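Local structure of CT296 (Chlamydia trachomatis, 3QH6) at residues Leu7-Glu10 and His11-Phe15; Gly67-Met70 and Ile71-Arg74; Asp78-Ala81 and Ala82-Thr85; Leu96-Lys100 and Gln101-Leu105. The protein is of unknown function but structurally resembles Fe(II) 2-oxoglutarate-dependent enzymes, which suggests, without proving, an iron-linked role. All blocks are in the same frame, centred on the assembly; numbering follows the deposited sequence.

Contact 1 of 4, residues Leu7-Glu10 and His11-Phe15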
loop_
_atom_site.group_PDB
_atom_site.type_symbol
_atom_site.label_atom_id
_atom_site.label_comp_id
_atom_site.label_asym_id
_atom_site.label_seq_id
_atom_site.Cartn_x
_atom_site.Cartn_y
_atom_site.Cartn_z
ATOM N N LEU A 7 9.348 4.479 -11.791
ATOM C CA LEU A 7 10.459 4.010 -10.953
ATOM C C LEU A 7 11.812 4.325 -11.569
ATOM O O LEU A 7 11.995 4.193 -12.770
ATOM C CB LEU A 7 10.371 2.487 -10.787
ATOM C CG LEU A 7 9.348 2.001 -9.775
ATOM C CD1 LEU A 7 9.183 0.453 -9.877
ATOM C CD2 LEU A 7 9.782 2.422 -8.383
ATOM N N HIS A 8 12.769 4.724 -10.737
ATOM C CA HIS A 8 14.139 4.935 -11.196
ATOM C C HIS A 8 14.969 3.695 -10.784
ATOM O O HIS A 8 14.685 3.036 -9.776
ATOM C CB HIS A 8 14.701 6.202 -10.556
ATOM C CG HIS A 8 16.011 6.634 -11.118
ATOM N ND1 HIS A 8 17.220 6.245 -10.578
ATOM C CD2 HIS A 8 16.312 7.464 -12.148
ATOM C CE1 HIS A 8 18.210 6.788 -11.269
ATOM N NE2 HIS A 8 17.683 7.545 -12.220
ATOM N N LEU A 9 16.004 3.389 -11.559
ATOM C CA LEU A 9 16.941 2.315 -11.206
ATOM C C LEU A 9 17.398 2.370 -9.738
ATOM O O LEU A 9 17.610 1.333 -9.082
ATOM C CB LEU A 9 18.144 2.387 -12.140
ATOM C CG LEU A 9 19.234 1.354 -11.873
ATOM C CD1 LEU A 9 18.613 -0.036 -11.926
ATOM C CD2 LEU A 9 20.369 1.515 -12.876
ATOM N N GLU A 10 17.499 3.560 -9.165
ATOM C CA GLU A 10 17.985 3.632 -7.783
ATOM C C GLU A 10 16.919 3.255 -6.775
ATOM O O GLU A 10 17.240 2.841 -5.642
ATOM C CB GLU A 10 18.511 5.034 -7.459
ATOM C CG GLU A 10 19.822 5.410 -8.153
ATOM C CD GLU A 10 21.003 4.488 -7.799
ATOM O OE1 GLU A 10 21.049 3.943 -6.671
ATOM O OE2 GLU A 10 21.891 4.315 -8.656
ATOM N N HIS A 11 15.646 3.421 -7.160
ATOM C CA HIS A 11 14.550 2.909 -6.351
ATOM C C HIS A 11 14.605 1.369 -6.360
ATOM O O HIS A 11 14.466 0.714 -5.318
ATOM C CB HIS A 11 13.196 3.397 -6.878
ATOM C CG HIS A 11 13.047 4.887 -6.868
ATOM N ND1 HIS A 11 12.368 5.574 -7.855
ATOM C CD2 HIS A 11 13.487 5.818 -5.990
ATOM C CE1 HIS A 11 12.407 6.872 -7.593
ATOM N NE2 HIS A 11 13.068 7.047 -6.458
ATOM N N LYS A 12 14.833 0.786 -7.531
ATOM C CA LYS A 12 14.969 -0.678 -7.609
ATOM C C LYS A 12 16.122 -1.155 -6.743
ATOM O O LYS A 12 16.024 -2.173 -6.012
ATOM C CB LYS A 12 15.166 -1.155 -9.063
ATOM C CG LYS A 12 13.943 -0.980 -10.000
ATOM C CD LYS A 12 14.382 -1.128 -11.462
ATOM C CE LYS A 12 13.267 -0.807 -12.445
ATOM N NZ LYS A 12 12.823 -2.043 -13.153
ATOM N N ARG A 13 17.235 -0.426 -6.784
ATOM C CA ARG A 13 18.423 -0.836 -6.045
ATOM C C ARG A 13 18.188 -0.745 -4.570
ATOM O O ARG A 13 18.649 -1.595 -3.836
ATOM C CB ARG A 13 19.628 0.037 -6.435
ATOM C CG ARG A 13 20.080 -0.241 -7.849
ATOM C CD ARG A 13 21.212 0.696 -8.310
ATOM N NE ARG A 13 21.868 0.116 -9.476
ATOM C CZ ARG A 13 22.702 0.759 -10.281
ATOM N NH1 ARG A 13 22.978 2.043 -10.078
ATOM N NH2 ARG A 13 23.250 0.115 -11.303
ATOM N N TYR A 14 17.451 0.272 -4.125
ATOM C CA TYR A 14 17.162 0.396 -2.694
ATOM C C TYR A 14 16.306 -0.808 -2.249
ATOM O O TYR A 14 16.578 -1.428 -1.220
ATOM C CB TYR A 14 16.434 1.716 -2.394
ATOM C CG TYR A 14 16.375 2.036 -0.909
ATOM C CD1 TYR A 14 17.388 2.764 -0.302
ATOM C CD2 TYR A 14 15.332 1.564 -0.107
ATOM C CE1 TYR A 14 17.357 3.051 1.037
ATOM C CE2 TYR A 14 15.299 1.847 1.262
ATOM C CZ TYR A 14 16.318 2.595 1.818
ATOM O OH TYR A 14 16.322 2.889 3.165
ATOM N N PHE A 15 15.288 -1.144 -3.045
ATOM C CA PHE A 15 14.390 -2.255 -2.697
ATOM C C PHE A 15 15.164 -3.591 -2.698
ATOM O O PHE A 15 14.966 -4.481 -1.826
ATOM C CB PHE A 15 13.222 -2.277 -3.677
ATOM C CG PHE A 15 12.250 -3.388 -3.410
ATOM C CD1 PHE A 15 12.351 -4.570 -4.089
ATOM C CD2 PHE A 15 11.270 -3.246 -2.445
ATOM C CE1 PHE A 15 11.452 -5.613 -3.822
ATOM C CE2 PHE A 15 10.373 -4.284 -2.170
ATOM C CZ PHE A 15 10.476 -5.459 -2.849
#
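Leu9 and Arg13, one helical turn apart, meet methyl against flat group: Leu9 CD2 sits over the centre of one face of the guanidinium, 3.6 Å from Arg13 CZ. At the edge of the same group, near its plane, Glu10 OE2 forms a salt bridge with Arg13 NH1 at 2.9 Å. The carboxylate and guanidinium planes are 67° apart, and Arg13 NH1 meets Glu10 OE2 from above the carboxylate plane. A bend at chi2 (-61°) turns the Glu10 chain toward Arg13, OE1 and OE2 lying beside Arg13 CD, whereas Arg13 runs extended from CG to NE. At the start of helix 9-18, His8 and His11 form a capping box. His8 is the N-cap, its ND1 accepting from Glu10 N at 3.0 Å, and His8 N returns a nearly straight bond (167°) to His11 ND1, also 3.0 Å, although it lies well out of the imidazole plane. Beneath the cap, Leu7 CD2 touches His11 CB at 3.9 Å, and Leu7 continues onto Leu80 and Leu84 of helix 77-85. Lys12 sends its amine away from the turn to a salt bridge with Glu83.

Contact 2 of 4, residues Gly67-Met70 and Ile71-Arg74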
loop_
_atom_site.group_PDB
_atom_site.type_symbol
_atom_site.label_atom_id
_atom_site.label_comp_id
_atom_site.label_asym_id
_atom_site.label_seq_id
_atom_site.Cartn_x
_atom_site.Cartn_y
_atom_site.Cartn_z
ATOM N N GLY A 67 -13.162 1.856 -4.175
ATOM C CA GLY A 67 -12.030 2.760 -4.025
ATOM C C GLY A 67 -10.696 2.049 -3.846
ATOM O O GLY A 67 -9.662 2.612 -4.204
ATOM N N VAL A 68 -10.703 0.824 -3.326
ATOM C CA VAL A 68 -9.440 0.128 -3.115
ATOM C C VAL A 68 -8.850 -0.255 -4.444
ATOM O O VAL A 68 -7.736 0.103 -4.736
ATOM C CB VAL A 68 -9.576 -1.147 -2.265
ATOM C CG1 VAL A 68 -8.172 -1.784 -2.087
ATOM C CG2 VAL A 68 -10.219 -0.810 -0.942
ATOM N N GLN A 69 -9.594 -0.978 -5.278
ATOM C CA GLN A 69 -8.989 -1.393 -6.534
ATOM C C GLN A 69 -8.775 -0.176 -7.396
ATOM O O GLN A 69 -7.937 -0.194 -8.251
ATOM C CB GLN A 69 -9.842 -2.430 -7.292
ATOM C CG GLN A 69 -9.742 -3.872 -6.740
ATOM C CD GLN A 69 -8.489 -4.639 -7.213
ATOM O OE1 GLN A 69 -7.419 -4.061 -7.458
ATOM N NE2 GLN A 69 -8.620 -5.958 -7.306
ATOM N N MET A 70 -9.586 0.860 -7.230
ATOM C CA MET A 70 -9.406 2.066 -8.066
ATOM C C MET A 70 -8.064 2.718 -7.774
ATOM O O MET A 70 -7.362 3.133 -8.686
ATOM C CB MET A 70 -10.536 3.053 -7.864
ATOM C CG MET A 70 -11.785 2.658 -8.645
ATOM S SD MET A 70 -13.156 3.688 -8.150
ATOM C CE MET A 70 -12.613 5.269 -8.851
ATOM N N ILE A 71 -7.698 2.777 -6.500
ATOM C CA ILE A 71 -6.377 3.303 -6.138
ATOM C C ILE A 71 -5.285 2.377 -6.664
ATOM O O ILE A 71 -4.287 2.828 -7.208
ATOM C CB ILE A 71 -6.246 3.494 -4.635
ATOM C CG1 ILE A 71 -7.073 4.712 -4.207
ATOM C CG2 ILE A 71 -4.756 3.688 -4.256
ATOM C CD1 ILE A 71 -6.854 5.146 -2.775
ATOM N N VAL A 72 -5.479 1.073 -6.506
ATOM C CA VAL A 72 -4.449 0.112 -6.942
ATOM C C VAL A 72 -4.211 0.307 -8.435
ATOM O O VAL A 72 -3.072 0.417 -8.904
ATOM C CB VAL A 72 -4.910 -1.350 -6.679
ATOM C CG1 VAL A 72 -4.042 -2.332 -7.457
ATOM C CG2 VAL A 72 -4.910 -1.640 -5.202
ATOM N N LYS A 73 -5.300 0.385 -9.187
ATOM C CA LYS A 73 -5.202 0.455 -10.646
ATOM C C LYS A 73 -4.765 1.832 -11.168
ATOM O O LYS A 73 -4.020 1.920 -12.132
ATOM C CB LYS A 73 -6.562 0.131 -11.264
ATOM C CG LYS A 73 -7.060 -1.296 -10.967
ATOM C CD LYS A 73 -6.187 -2.319 -11.661
ATOM C CE LYS A 73 -6.901 -3.645 -11.806
ATOM N NZ LYS A 73 -6.843 -4.428 -10.558
ATOM N N ARG A 74 -5.273 2.894 -10.573
ATOM C CA ARG A 74 -4.998 4.222 -11.114
ATOM C C ARG A 74 -3.648 4.728 -10.659
ATOM O O ARG A 74 -3.078 5.616 -11.292
ATOM C CB ARG A 74 -6.084 5.220 -10.722
ATOM C CG ARG A 74 -7.481 4.846 -11.255
ATOM C CD ARG A 74 -8.544 5.788 -10.710
ATOM N NE ARG A 74 -8.347 7.148 -11.224
ATOM C CZ ARG A 74 -8.728 8.252 -10.603
ATOM N NH1 ARG A 74 -9.288 8.175 -9.410
ATOM N NH2 ARG A 74 -8.541 9.439 -11.184
#
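Ile71 presses on the turn before it through CG1, which lies 3.3 Å from Gly67 O, the same carbonyl that accepts the backbone bond from Ile71 N at 3.0 Å. Its neighbour Val72 does likewise with CG2, 3.4 Å from Val68 O. In both residues the touching branch stands beside the backbone N, anti to the carbonyl carbon, a torsion that turns it back toward the N-terminal end of the helix. This is the close-packed side. Val68 rests on Ile146 and Leu148, and Val72 on Phe150, all of strand 145-151, while Ile71 leans on Leu35 of helix 29-42. Helix 66-75 is thus an amphipathic helix laid on the antiparallel sheet of a protein assigned to the cupin clan, with regular i to i+4 backbone bonds from Ile71 to Arg74. The outer side is looser. Gln69 lies alongside Val72, pointing the same way, and its chain turns at chi2 (-81°) to bring OE1 within 3.8 Å of Val72 CB. Lys73 crosses it with bends at chi2 and chi4, and its NZ makes a weak hydrogen bond to Gln69 OE1 at 3.2 Å. Farther round, the exposed side chains of Met70 and Arg74 barely meet, Met70 CB 4.4 Å from Arg74 CD, although Arg74 CG is 3.1 Å from Met70 O. The Arg74 guanidinium forms a long, weak ion pair with Asp31.

Contact 3 of 4, residues Asp78-Ala81 and Ala82-Thr85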
loop_
_atom_site.group_PDB
_atom_site.type_symbol
_atom_site.label_atom_id
_atom_site.label_comp_id
_atom_site.label_asym_id
_atom_site.label_seq_id
_atom_site.Cartn_x
_atom_site.Cartn_y
_atom_site.Cartn_z
ATOM N N ASP A 78 -0.055 -2.326 -8.719
ATOM C CA ASP A 78 0.210 -3.699 -9.177
ATOM C C ASP A 78 1.394 -3.773 -10.136
ATOM O O ASP A 78 2.221 -4.693 -10.044
ATOM C CB ASP A 78 -1.022 -4.380 -9.812
ATOM C CG ASP A 78 -1.833 -3.462 -10.744
ATOM O OD1 ASP A 78 -1.413 -2.310 -11.053
ATOM O OD2 ASP A 78 -2.924 -3.925 -11.186
ATOM N N HIS A 79 1.483 -2.811 -11.052
ATOM C CA HIS A 79 2.575 -2.806 -12.013
ATOM C C HIS A 79 3.880 -2.402 -11.319
ATOM O O HIS A 79 4.931 -2.947 -11.619
ATOM C CB HIS A 79 2.244 -1.889 -13.218
ATOM C CG HIS A 79 1.175 -2.449 -14.105
ATOM N ND1 HIS A 79 -0.171 -2.209 -13.904
ATOM C CD2 HIS A 79 1.251 -3.267 -15.184
ATOM C CE1 HIS A 79 -0.873 -2.847 -14.824
ATOM N NE2 HIS A 79 -0.037 -3.498 -15.612
ATOM N N LEU A 80 3.807 -1.488 -10.355
ATOM C CA LEU A 80 5.014 -1.062 -9.627
ATOM C C LEU A 80 5.566 -2.178 -8.750
ATOM O O LEU A 80 6.785 -2.407 -8.691
ATOM C CB LEU A 80 4.724 0.164 -8.777
ATOM C CG LEU A 80 4.385 1.415 -9.607
ATOM C CD1 LEU A 80 3.830 2.476 -8.667
ATOM C CD2 LEU A 80 5.631 1.905 -10.402
ATOM N N ALA A 81 4.667 -2.890 -8.084
ATOM C CA ALA A 81 5.067 -4.051 -7.264
ATOM C C ALA A 81 5.712 -5.140 -8.124
ATOM O O ALA A 81 6.726 -5.739 -7.738
ATOM C CB ALA A 81 3.843 -4.619 -6.542
ATOM N N ALA A 82 5.154 -5.392 -9.304
ATOM C CA ALA A 82 5.691 -6.447 -10.155
ATOM C C ALA A 82 7.068 -6.025 -10.622
ATOM O O ALA A 82 7.985 -6.835 -10.703
ATOM C CB ALA A 82 4.763 -6.689 -11.366
ATOM N N GLU A 83 7.221 -4.739 -10.944
ATOM C CA GLU A 83 8.516 -4.233 -11.420
ATOM C C GLU A 83 9.637 -4.361 -10.361
ATOM O O GLU A 83 10.753 -4.780 -10.663
ATOM C CB GLU A 83 8.372 -2.751 -11.860
ATOM C CG GLU A 83 9.609 -2.201 -12.518
ATOM C CD GLU A 83 9.351 -0.885 -13.242
ATOM O OE1 GLU A 83 8.200 -0.374 -13.169
ATOM O OE2 GLU A 83 10.305 -0.370 -13.877
ATOM N N LEU A 84 9.319 -4.004 -9.126
ATOM C CA LEU A 84 10.260 -4.084 -8.009
ATOM C C LEU A 84 10.666 -5.524 -7.700
ATOM O O LEU A 84 11.809 -5.770 -7.306
ATOM C CB LEU A 84 9.643 -3.483 -6.742
ATOM C CG LEU A 84 9.586 -1.958 -6.736
ATOM C CD1 LEU A 84 8.613 -1.433 -5.676
ATOM C CD2 LEU A 84 11.037 -1.359 -6.555
ATOM N N THR A 85 9.721 -6.456 -7.885
ATOM C CA THR A 85 9.941 -7.853 -7.526
ATOM C C THR A 85 10.360 -8.722 -8.713
ATOM O O THR A 85 10.590 -9.923 -8.545
ATOM C CB THR A 85 8.712 -8.459 -6.855
ATOM O OG1 THR A 85 7.553 -8.376 -7.719
ATOM C CG2 THR A 85 8.419 -7.738 -5.581
#
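Thr85 reaches back one turn to Ala81 at the C-terminal part of helix 77-85, and every atom of its side chain faces the same carbonyl. CB is 3.5 Å from Ala81 O. From there the chain forks. The methyl CG2, beside the backbone N, passes 3.4 Å from Ala81 O, while OG1 ends in a hydrogen bond to it at 2.8 Å. A chi1 of 58° sets the hydroxyl between its own backbone N and carbonyl carbon, and from this position it can bend back to the preceding turn. Thr85 N donates to Ala81 O as well, at 3.1 Å, and the two donors come from opposite faces of the carbonyl plane, each tilted out of it.

The turn before is plainer and more deeply buried. Leu84 lays CG 3.4 Å from Leu80 O, which also accepts Leu84 N, and Ala82 CB rests against Asp78 O. Ala81 packs on Phe127 of strand 125-128, as do Leu80 and Leu84, and Leu84 also meets Phe15 of helix 9-18.

Near the first turn, Asp78 OD1 receives two weak bonds, from His79 N and from His79 ND1, the second consistent with a hydrogen on ND1. At the other end, the paired donors from Thr85 probably polarise the Ala81 carbonyl and give this turn a second tie besides its backbone bond.

Contact 4 of 4, residues Leu96-Lys100 and Gln101-Leu105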
loop_
_atom_site.group_PDB
_atom_site.type_symbol
_atom_site.label_atom_id
_atom_site.label_comp_id
_atom_site.label_asym_id
_atom_site.label_seq_id
_atom_site.Cartn_x
_atom_site.Cartn_y
_atom_site.Cartn_z
ATOM N N LEU A 96 -6.152 -5.319 4.362
ATOM C CA LEU A 96 -6.595 -5.154 5.746
ATOM C C LEU A 96 -6.527 -3.680 6.068
ATOM O O LEU A 96 -5.500 -3.040 5.857
ATOM C CB LEU A 96 -5.687 -5.936 6.713
ATOM C CG LEU A 96 -6.011 -5.876 8.215
ATOM C CD1 LEU A 96 -7.299 -6.599 8.571
ATOM C CD2 LEU A 96 -4.870 -6.449 9.056
ATOM N N TRP A 97 -7.607 -3.134 6.595
ATOM C CA TRP A 97 -7.597 -1.740 7.011
ATOM C C TRP A 97 -7.160 -1.703 8.466
ATOM O O TRP A 97 -7.807 -2.294 9.310
ATOM C CB TRP A 97 -9.011 -1.199 6.872
ATOM C CG TRP A 97 -9.145 0.224 7.308
ATOM C CD1 TRP A 97 -8.259 1.225 7.115
ATOM C CD2 TRP A 97 -10.266 0.789 7.999
ATOM N NE1 TRP A 97 -8.764 2.410 7.650
ATOM C CE2 TRP A 97 -9.991 2.154 8.200
ATOM C CE3 TRP A 97 -11.474 0.264 8.473
ATOM C CZ2 TRP A 97 -10.875 3.001 8.857
ATOM C CZ3 TRP A 97 -12.346 1.101 9.127
ATOM C CH2 TRP A 97 -12.043 2.463 9.313
ATOM N N VAL A 98 -6.053 -1.034 8.771
ATOM C CA VAL A 98 -5.474 -1.144 10.120
ATOM C C VAL A 98 -5.400 0.230 10.797
ATOM O O VAL A 98 -5.174 1.252 10.136
ATOM C CB VAL A 98 -4.064 -1.775 10.102
ATOM C CG1 VAL A 98 -4.113 -3.230 9.609
ATOM C CG2 VAL A 98 -3.129 -0.968 9.253
ATOM N N GLN A 99 -5.614 0.238 12.110
ATOM C CA GLN A 99 -5.426 1.431 12.935
ATOM C C GLN A 99 -3.979 1.503 13.499
ATOM O O GLN A 99 -3.444 2.585 13.726
ATOM C CB GLN A 99 -6.456 1.428 14.080
ATOM C CG GLN A 99 -6.045 2.208 15.315
ATOM C CD GLN A 99 -5.626 3.631 14.999
ATOM O OE1 GLN A 99 -6.304 4.341 14.252
ATOM N NE2 GLN A 99 -4.492 4.053 15.558
ATOM N N LYS A 100 -3.356 0.351 13.711
ATOM C CA LYS A 100 -2.039 0.266 14.374
ATOM C C LYS A 100 -1.113 -0.659 13.582
ATOM O O LYS A 100 -1.576 -1.642 12.994
ATOM C CB LYS A 100 -2.216 -0.305 15.784
ATOM C CG LYS A 100 -3.452 0.198 16.512
ATOM C CD LYS A 100 -3.546 -0.356 17.924
ATOM C CE LYS A 100 -4.421 0.526 18.806
ATOM N NZ LYS A 100 -3.822 1.878 19.004
ATOM N N GLN A 101 0.192 -0.400 13.596
ATOM C CA GLN A 101 1.089 -1.188 12.750
ATOM C C GLN A 101 1.233 -2.625 13.250
ATOM O O GLN A 101 1.598 -3.512 12.481
ATOM C CB GLN A 101 2.462 -0.531 12.576
ATOM C CG GLN A 101 3.416 -0.647 13.734
ATOM C CD GLN A 101 4.843 -0.340 13.306
ATOM O OE1 GLN A 101 5.145 0.773 12.876
ATOM N NE2 GLN A 101 5.717 -1.341 13.385
ATOM N N GLU A 102 0.925 -2.848 14.527
ATOM C CA GLU A 102 1.029 -4.159 15.132
ATOM C C GLU A 102 0.029 -5.131 14.517
ATOM O O GLU A 102 0.127 -6.353 14.700
ATOM C CB GLU A 102 0.775 -4.050 16.640
ATOM C CG GLU A 102 1.904 -3.371 17.424
ATOM C CD GLU A 102 1.911 -1.845 17.290
ATOM O OE1 GLU A 102 0.877 -1.255 16.897
ATOM O OE2 GLU A 102 2.961 -1.231 17.580
ATOM N N GLU A 103 -0.936 -4.582 13.784
ATOM C CA GLU A 103 -2.023 -5.380 13.214
ATOM C C GLU A 103 -1.581 -6.004 11.891
ATOM O O GLU A 103 -2.222 -6.915 11.350
ATOM C CB GLU A 103 -3.270 -4.494 13.050
ATOM C CG GLU A 103 -3.948 -4.186 14.397
ATOM C CD GLU A 103 -5.050 -3.147 14.308
ATOM O OE1 GLU A 103 -5.073 -2.364 13.331
ATOM O OE2 GLU A 103 -5.897 -3.112 15.226
ATOM N N ILE A 104 -0.452 -5.536 11.390
ATOM C CA ILE A 104 0.086 -6.008 10.123
ATOM C C ILE A 104 0.914 -7.241 10.389
ATOM O O ILE A 104 2.071 -7.139 10.817
ATOM C CB ILE A 104 1.014 -4.942 9.503
ATOM C CG1 ILE A 104 0.283 -3.605 9.393
ATOM C CG2 ILE A 104 1.550 -5.414 8.147
ATOM C CD1 ILE A 104 1.174 -2.479 8.893
ATOM N N LEU A 105 0.348 -8.416 10.152
ATOM C CA LEU A 105 1.075 -9.649 10.502
ATOM C C LEU A 105 1.756 -10.234 9.269
ATOM O O LEU A 105 1.573 -9.727 8.177
ATOM C CB LEU A 105 0.103 -10.671 11.091
ATOM C CG LEU A 105 -0.769 -10.058 12.173
ATOM C CD1 LEU A 105 -1.882 -11.009 12.610
ATOM C CD2 LEU A 105 0.130 -9.691 13.318
#
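With CG beside its backbone N (chi1 -74°) and the chain extended beyond it, Glu103 reaches back across the turn to lay its carboxylate against the main chain of Gln99 and Lys100. One oxygen does the work. Glu103 OE1 accepts from Gln99 N at 2.9 Å, the donor arriving almost in line with the C-O bond, and from Lys100 N at 3.2 Å, this time from well above the carboxylate plane. The second bond is the straighter, 163° at the hydrogen against 138°. In return Glu103 N donates to Lys100 O at 3.1 Å, so that side chain and backbone of one residue together clasp the bend as strand 91-98 gives way to the short 3-10 segment 101-103. Two neighbouring amides directed at a single oxygen would be expected to favour the ionised carboxylate, and Arg58 adds a long, weak ion pair. The Val98 and Glu103 side chains run antiparallel alongside one another, Val98 CB coming 3.4 Å from Glu103 OE1 and Val98 CG1 3.8 Å from Glu103 CB. Leu96 CD2 touches Glu103 O at 3.5 Å. Strand 91-98 is an outermost strand of the antiparallel sheet, bonded through Leu96 and Val98 to strand 145-151, against which Ile104 also packs, while Trp97 points the other way onto Leu39 and Lys40 of helix 29-42.

The four contacts follow one another along the chain, none nested or crossed, and each is a local turn closing no long loop. Contact 1 starts helix 9-18; contacts 2 and 3 lie on the consecutive helices 66-75 and 77-85; contact 4 turns the chain at the end of strand 91-98. Contact 3 is the link among the helical ones: it touches contact 1, centres about 11 Å apart, by salt bridge and apolar packing, and contact 2 through Asp78 against Lys73 and Val72. Contacts 1 and 2 do not touch. Contact 4 stands apart at the sheet's edge, across the chain's centre from contacts 1 and 3.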